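Local coordinates for protein B-agarase (Saccharophagus degradans, PDB 4BQ2) that hydrolyses agarose as an exo-acting beta-agarase of glycoside hydrolase family 50, probably releasing short sugars from chain ends, at residues 60-65 with 164-169; 114-119 with 187-192. One frame throughout, in Å; residues are numbered along the deposited sequence.

Contact 1: 60-65 with 164-169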
loop_
_atom_site.group_PDB
_atom_site.type_symbol
_atom_site.label_atom_id
_atom_site.label_comp_id
_atom_site.label_asym_id
_atom_site.label_seq_id
_atom_site.Cartn_x
_atom_site.Cartn_y
_atom_site.Cartn_z
ATOM N N GLN A 60 -8.595 35.720 -0.686
ATOM C CA GLN A 60 -8.812 35.401 0.722
ATOM C C GLN A 60 -9.602 34.091 0.730
ATOM O O GLN A 60 -10.395 33.862 -0.171
ATOM C CB GLN A 60 -9.636 36.500 1.383
ATOM C CG GLN A 60 -8.985 37.887 1.345
ATOM C CD GLN A 60 -9.997 39.026 1.231
ATOM O OE1 GLN A 60 -11.145 38.835 0.795
ATOM N NE2 GLN A 60 -9.569 40.231 1.617
ATOM N N PRO A 61 -9.397 33.232 1.746
ATOM C CA PRO A 61 -10.097 31.935 1.766
ATOM C C PRO A 61 -11.618 32.070 1.633
ATOM O O PRO A 61 -12.181 33.031 2.136
ATOM C CB PRO A 61 -9.719 31.367 3.137
ATOM C CG PRO A 61 -8.392 31.980 3.456
ATOM C CD PRO A 61 -8.424 33.357 2.853
ATOM N N TRP A 62 -12.265 31.132 0.945
ATOM C CA TRP A 62 -13.729 31.132 0.777
ATOM C C TRP A 62 -14.415 30.788 2.084
ATOM O O TRP A 62 -14.005 29.860 2.764
ATOM C CB TRP A 62 -14.183 30.055 -0.216
ATOM C CG TRP A 62 -13.941 30.261 -1.689
ATOM C CD1 TRP A 62 -14.567 31.149 -2.514
ATOM C CD2 TRP A 62 -13.076 29.484 -2.528
ATOM N NE1 TRP A 62 -14.114 31.005 -3.799
ATOM C CE2 TRP A 62 -13.205 29.983 -3.837
ATOM C CE3 TRP A 62 -12.185 28.428 -2.289
ATOM C CZ2 TRP A 62 -12.480 29.468 -4.910
ATOM C CZ3 TRP A 62 -11.454 27.918 -3.362
ATOM C CH2 TRP A 62 -11.614 28.440 -4.653
ATOM N N ASP A 63 -15.486 31.502 2.421
ATOM C CA ASP A 63 -16.304 31.147 3.580
ATOM C C ASP A 63 -17.534 30.350 3.161
ATOM O O ASP A 63 -18.547 30.920 2.715
ATOM C CB ASP A 63 -16.710 32.389 4.387
ATOM C CG ASP A 63 -17.492 32.044 5.664
ATOM O OD1 ASP A 63 -17.875 30.873 5.877
ATOM O OD2 ASP A 63 -17.746 32.963 6.463
ATOM N N TRP A 64 -17.433 29.024 3.293
ATOM C CA TRP A 64 -18.556 28.124 3.016
ATOM C C TRP A 64 -19.111 27.494 4.296
ATOM O O TRP A 64 -19.684 26.393 4.258
ATOM C CB TRP A 64 -18.123 27.001 2.042
ATOM C CG TRP A 64 -17.625 27.458 0.677
ATOM C CD1 TRP A 64 -17.992 28.596 -0.004
ATOM C CD2 TRP A 64 -16.688 26.773 -0.168
ATOM N NE1 TRP A 64 -17.338 28.654 -1.221
ATOM C CE2 TRP A 64 -16.536 27.549 -1.347
ATOM C CE3 TRP A 64 -15.987 25.559 -0.061
ATOM C CZ2 TRP A 64 -15.693 27.166 -2.392
ATOM C CZ3 TRP A 64 -15.141 25.182 -1.107
ATOM C CH2 TRP A 64 -14.999 25.986 -2.251
ATOM N N SER A 65 -18.948 28.171 5.430
ATOM C CA SER A 65 -19.395 27.618 6.707
ATOM C C SER A 65 -20.907 27.364 6.800
ATOM O O SER A 65 -21.348 26.591 7.649
ATOM C CB SER A 65 -18.917 28.477 7.891
ATOM O OG SER A 65 -19.590 29.719 7.898
ATOM N N SER A 164 -15.188 27.692 7.101
ATOM C CA SER A 164 -15.214 29.161 7.139
ATOM C C SER A 164 -14.027 29.753 6.391
ATOM O O SER A 164 -14.066 30.924 6.015
ATOM C CB SER A 164 -15.325 29.697 8.579
ATOM O OG SER A 164 -14.158 29.418 9.352
ATOM N N GLY A 165 -12.992 28.941 6.130
ATOM C CA GLY A 165 -11.888 29.382 5.285
ATOM C C GLY A 165 -11.212 28.361 4.372
ATOM O O GLY A 165 -10.136 27.863 4.690
ATOM N N ILE A 166 -11.811 28.068 3.216
ATOM C CA ILE A 166 -11.175 27.181 2.231
ATOM C C ILE A 166 -10.177 27.969 1.375
ATOM O O ILE A 166 -10.557 28.880 0.648
ATOM C CB ILE A 166 -12.233 26.411 1.364
ATOM C CG1 ILE A 166 -13.133 25.526 2.250
ATOM C CG2 ILE A 166 -11.580 25.628 0.212
ATOM C CD1 ILE A 166 -12.409 24.609 3.220
ATOM N N ALA A 167 -8.904 27.591 1.451
ATOM C CA ALA A 167 -7.822 28.396 0.886
ATOM C C ALA A 167 -7.296 27.892 -0.442
ATOM O O ALA A 167 -6.733 28.660 -1.219
ATOM C CB ALA A 167 -6.665 28.528 1.885
ATOM N N LYS A 168 -7.449 26.599 -0.710
ATOM C CA LYS A 168 -6.867 26.082 -1.917
ATOM C C LYS A 168 -7.571 24.807 -2.348
ATOM O O LYS A 168 -7.938 23.987 -1.509
ATOM C CB LYS A 168 -5.390 25.817 -1.697
ATOM C CG LYS A 168 -4.661 25.283 -2.910
ATOM C CD LYS A 168 -3.288 24.775 -2.518
ATOM C CE LYS A 168 -2.216 25.669 -3.043
ATOM N NZ LYS A 168 -1.002 24.804 -3.191
ATOM N N ILE A 169 -7.770 24.683 -3.655
ATOM C CA ILE A 169 -8.343 23.473 -4.226
ATOM C C ILE A 169 -7.425 23.028 -5.350
ATOM O O ILE A 169 -7.246 23.722 -6.355
ATOM C CB ILE A 169 -9.776 23.687 -4.760
ATOM C CG1 ILE A 169 -10.708 24.053 -3.605
ATOM C CG2 ILE A 169 -10.273 22.435 -5.490
ATOM C CD1 ILE A 169 -12.075 24.507 -4.065
#
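W62 and I166 form a single antiparallel beta bridge, a hydrogen-bonded pair that fastens the loop 60-65 to the start of strand 166-174 in the carbohydrate-binding-module-like beta domain. W62 N gives its hydrogen to I166 O at 2.8 Å, tilted 31° from the carbonyl plane. In return I166 N meets W62 O at 2.9 Å, in the carbonyl plane and on a lone pair. Two CA-H...O contacts adjoin the bridge, G165 CA to W62 O and D63 CA to S164 O, each 3.3 Å. The two indoles lie one over the other in part, CZ2 of W64 standing above one face of W62 toward its rim and CB of W62 above a face of W64. The paired rings reach over the strand to its isoleucines. I166 stands at about a right angle to both indoles, its CG2 3.8 Å from W62 CE3 and its CG1 3.7 Å from W64 CE3. I169 fills the far end, where its CD1 lies 3.5 Å from W62 CZ3 and also meets W64 CH2 at the ring edge, near the plane. Broad tryptophans and branched isoleucines suit this place, since V90 and L88 of strand 84-92 continue the apolar surface behind I166 and I169. On the outer flank P61 rests its ring near A167 CB. D63, with CG anti to the backbone N (chi1 -176°), closes an Asx turn: its OD1 accepts from S65 N nearly along its C-O axis and from S65 OG on its syn lone pair, at 2.9 Å each.

Contact 2: 114-119 with 187-192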
loop_
_atom_site.group_PDB
_atom_site.type_symbol
_atom_site.label_atom_id
_atom_site.label_comp_id
_atom_site.label_asym_id
_atom_site.label_seq_id
_atom_site.Cartn_x
_atom_site.Cartn_y
_atom_site.Cartn_z
ATOM N N ALA A 114 -16.935 15.577 -4.013
ATOM C CA ALA A 114 -16.191 15.392 -2.798
ATOM C C ALA A 114 -16.930 16.079 -1.675
ATOM O O ALA A 114 -17.121 17.303 -1.687
ATOM C CB ALA A 114 -14.773 15.951 -2.942
ATOM N N LYS A 115 -17.360 15.283 -0.707
ATOM C CA LYS A 115 -18.070 15.804 0.461
ATOM C C LYS A 115 -17.229 16.838 1.222
ATOM O O LYS A 115 -16.048 16.629 1.440
ATOM C CB LYS A 115 -18.485 14.633 1.362
ATOM C CG LYS A 115 -19.736 13.903 0.895
ATOM C CD LYS A 115 -19.842 12.588 1.633
ATOM C CE LYS A 115 -21.071 11.811 1.222
ATOM N NZ LYS A 115 -20.696 10.367 1.321
ATOM N N LEU A 116 -17.832 17.977 1.582
ATOM C CA LEU A 116 -17.159 18.941 2.432
ATOM C C LEU A 116 -17.588 18.807 3.868
ATOM O O LEU A 116 -16.851 19.155 4.784
ATOM C CB LEU A 116 -17.517 20.349 1.985
ATOM C CG LEU A 116 -17.037 20.791 0.612
ATOM C CD1 LEU A 116 -17.646 22.132 0.288
ATOM C CD2 LEU A 116 -15.516 20.873 0.557
ATOM N N SER A 117 -18.826 18.357 4.044
ATOM C CA SER A 117 -19.498 18.240 5.349
ATOM C C SER A 117 -20.675 17.268 5.241
ATOM O O SER A 117 -21.185 17.007 4.146
ATOM C CB SER A 117 -20.045 19.596 5.773
ATOM O OG SER A 117 -20.968 20.066 4.787
ATOM N N GLY A 118 -21.097 16.736 6.390
ATOM C CA GLY A 118 -22.300 15.942 6.464
ATOM C C GLY A 118 -22.089 14.443 6.305
ATOM O O GLY A 118 -20.971 13.983 6.046
ATOM N N HIS A 119 -23.184 13.697 6.481
ATOM C CA HIS A 119 -23.262 12.268 6.175
ATOM C C HIS A 119 -22.146 11.513 6.870
ATOM O O HIS A 119 -21.959 11.663 8.087
ATOM C CB HIS A 119 -23.306 12.054 4.646
ATOM C CG HIS A 119 -24.526 12.629 3.992
ATOM N ND1 HIS A 119 -25.050 12.127 2.816
ATOM C CD2 HIS A 119 -25.345 13.646 4.365
ATOM C CE1 HIS A 119 -26.119 12.833 2.482
ATOM N NE2 HIS A 119 -26.323 13.755 3.414
ATOM N N ILE A 187 -17.496 23.682 -11.852
ATOM C CA ILE A 187 -17.037 23.543 -10.504
ATOM C C ILE A 187 -18.044 24.245 -9.608
ATOM O O ILE A 187 -18.280 25.452 -9.748
ATOM C CB ILE A 187 -15.633 24.124 -10.319
ATOM C CG1 ILE A 187 -14.704 23.573 -11.420
ATOM C CG2 ILE A 187 -15.184 23.800 -8.920
ATOM C CD1 ILE A 187 -13.223 23.886 -11.287
ATOM N N ARG A 188 -18.669 23.486 -8.717
ATOM C CA ARG A 188 -19.781 24.030 -7.938
ATOM C C ARG A 188 -19.911 23.343 -6.587
ATOM O O ARG A 188 -19.326 22.264 -6.387
ATOM C CB ARG A 188 -21.083 23.863 -8.747
ATOM C CG ARG A 188 -21.526 22.401 -8.878
ATOM C CD ARG A 188 -22.227 22.105 -10.178
ATOM N NE ARG A 188 -22.734 20.724 -10.218
ATOM C CZ ARG A 188 -22.189 19.737 -10.931
ATOM N NH1 ARG A 188 -21.071 19.935 -11.656
ATOM N NH2 ARG A 188 -22.759 18.538 -10.895
ATOM N N ILE A 189 -20.684 23.950 -5.678
ATOM C CA ILE A 189 -21.110 23.322 -4.429
ATOM C C ILE A 189 -22.610 23.032 -4.461
ATOM O O ILE A 189 -23.403 23.888 -4.840
ATOM C CB ILE A 189 -20.813 24.179 -3.185
ATOM C CG1 ILE A 189 -19.313 24.355 -3.010
ATOM C CG2 ILE A 189 -21.351 23.507 -1.922
ATOM C CD1 ILE A 189 -18.986 25.551 -2.159
ATOM N N GLN A 190 -22.976 21.800 -4.084
ATOM C CA GLN A 190 -24.378 21.368 -4.005
ATOM C C GLN A 190 -24.621 20.834 -2.593
ATOM O O GLN A 190 -23.799 20.069 -2.090
ATOM C CB GLN A 190 -24.669 20.266 -5.048
ATOM C CG GLN A 190 -24.755 20.788 -6.482
ATOM C CD GLN A 190 -25.025 19.729 -7.514
ATOM O OE1 GLN A 190 -24.764 19.943 -8.699
ATOM N NE2 GLN A 190 -25.543 18.573 -7.085
ATOM N N PRO A 191 -25.751 21.218 -1.948
ATOM C CA PRO A 191 -26.068 20.579 -0.673
ATOM C C PRO A 191 -26.271 19.091 -0.931
ATOM O O PRO A 191 -26.628 18.706 -2.056
ATOM C CB PRO A 191 -27.385 21.250 -0.235
ATOM C CG PRO A 191 -27.961 21.852 -1.470
ATOM C CD PRO A 191 -26.817 22.135 -2.406
ATOM N N ASN A 192 -25.996 18.268 0.070
ATOM C CA ASN A 192 -26.150 16.845 -0.096
ATOM C C ASN A 192 -27.621 16.446 -0.118
ATOM O O ASN A 192 -28.407 16.988 0.645
ATOM C CB ASN A 192 -25.482 16.108 1.040
ATOM C CG ASN A 192 -23.973 16.297 1.043
ATOM O OD1 ASN A 192 -23.355 16.502 -0.013
ATOM N ND2 ASN A 192 -23.378 16.230 2.226
#
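Two strand ends of the carbohydrate-binding-module-like beta domain, where 110-115 and 180-191 run out into loops, come together here without pairing with each other; strand 70-79 pairs with both. The link is therefore made by side chains, one of them meeting a backbone carbonyl. N192, the first residue past its strand, extends its amide to the loop at S117 and G118, and ND2 reaches S117 O at 3.0 Å in a weak bond bent to 127°. G118 sits at a positive phi of 93°, and a side chain there would crowd both that amide nitrogen and the carbonyl before it, so glycine fits the loop. H119 then lies alongside N192, the two side chains sliding past each other in opposite directions. N192 ND2 stands 3.9 Å above one face of the imidazole, offset toward the rim, while N192 CB comes 3.4 Å from H119 NE2; ring and amide planes are 60° apart. At the inner end the contact is purely apolar, L116 CD1 meeting I189 CG1 at 4.3 Å. Neighbours fix both polar groups: N192 OD1 bonds S71 OG and ND2 also bonds S69 OG, while H119 ND1 bonds T144 OG1. An asparagine suits this place because its amide offers an acceptor, OD1, and a donor, ND2, on the same carbon. With its strongest polar partner at S71, the bent bond to S117 O probably adds little strength, and the position of the amide probably owes more to S71.

How the contacts relate
From the N terminus, the chain passes through 60-65, then 114-119, then 164-169 and finally 187-192, so the two contacts cross rather than nest. Contact 1 closes a loop across 98 intervening residues, holding the link between strands 51-56 and 70-79 against strand 166-174. Contact 2 opens inside that span and closes beyond it, across 67 residues, joining the ends of strands 110-115 and 180-191. Strands 166-174 and 180-191 are consecutive in the chain. The centres lie about 14 Å apart, and W64 bridges them: its CE2 is 3.3 Å from I189 CD1 and its CE3 3.8 Å from L116 CD1, so the apolar side of contact 2 continues into the tryptophan cluster of contact 1.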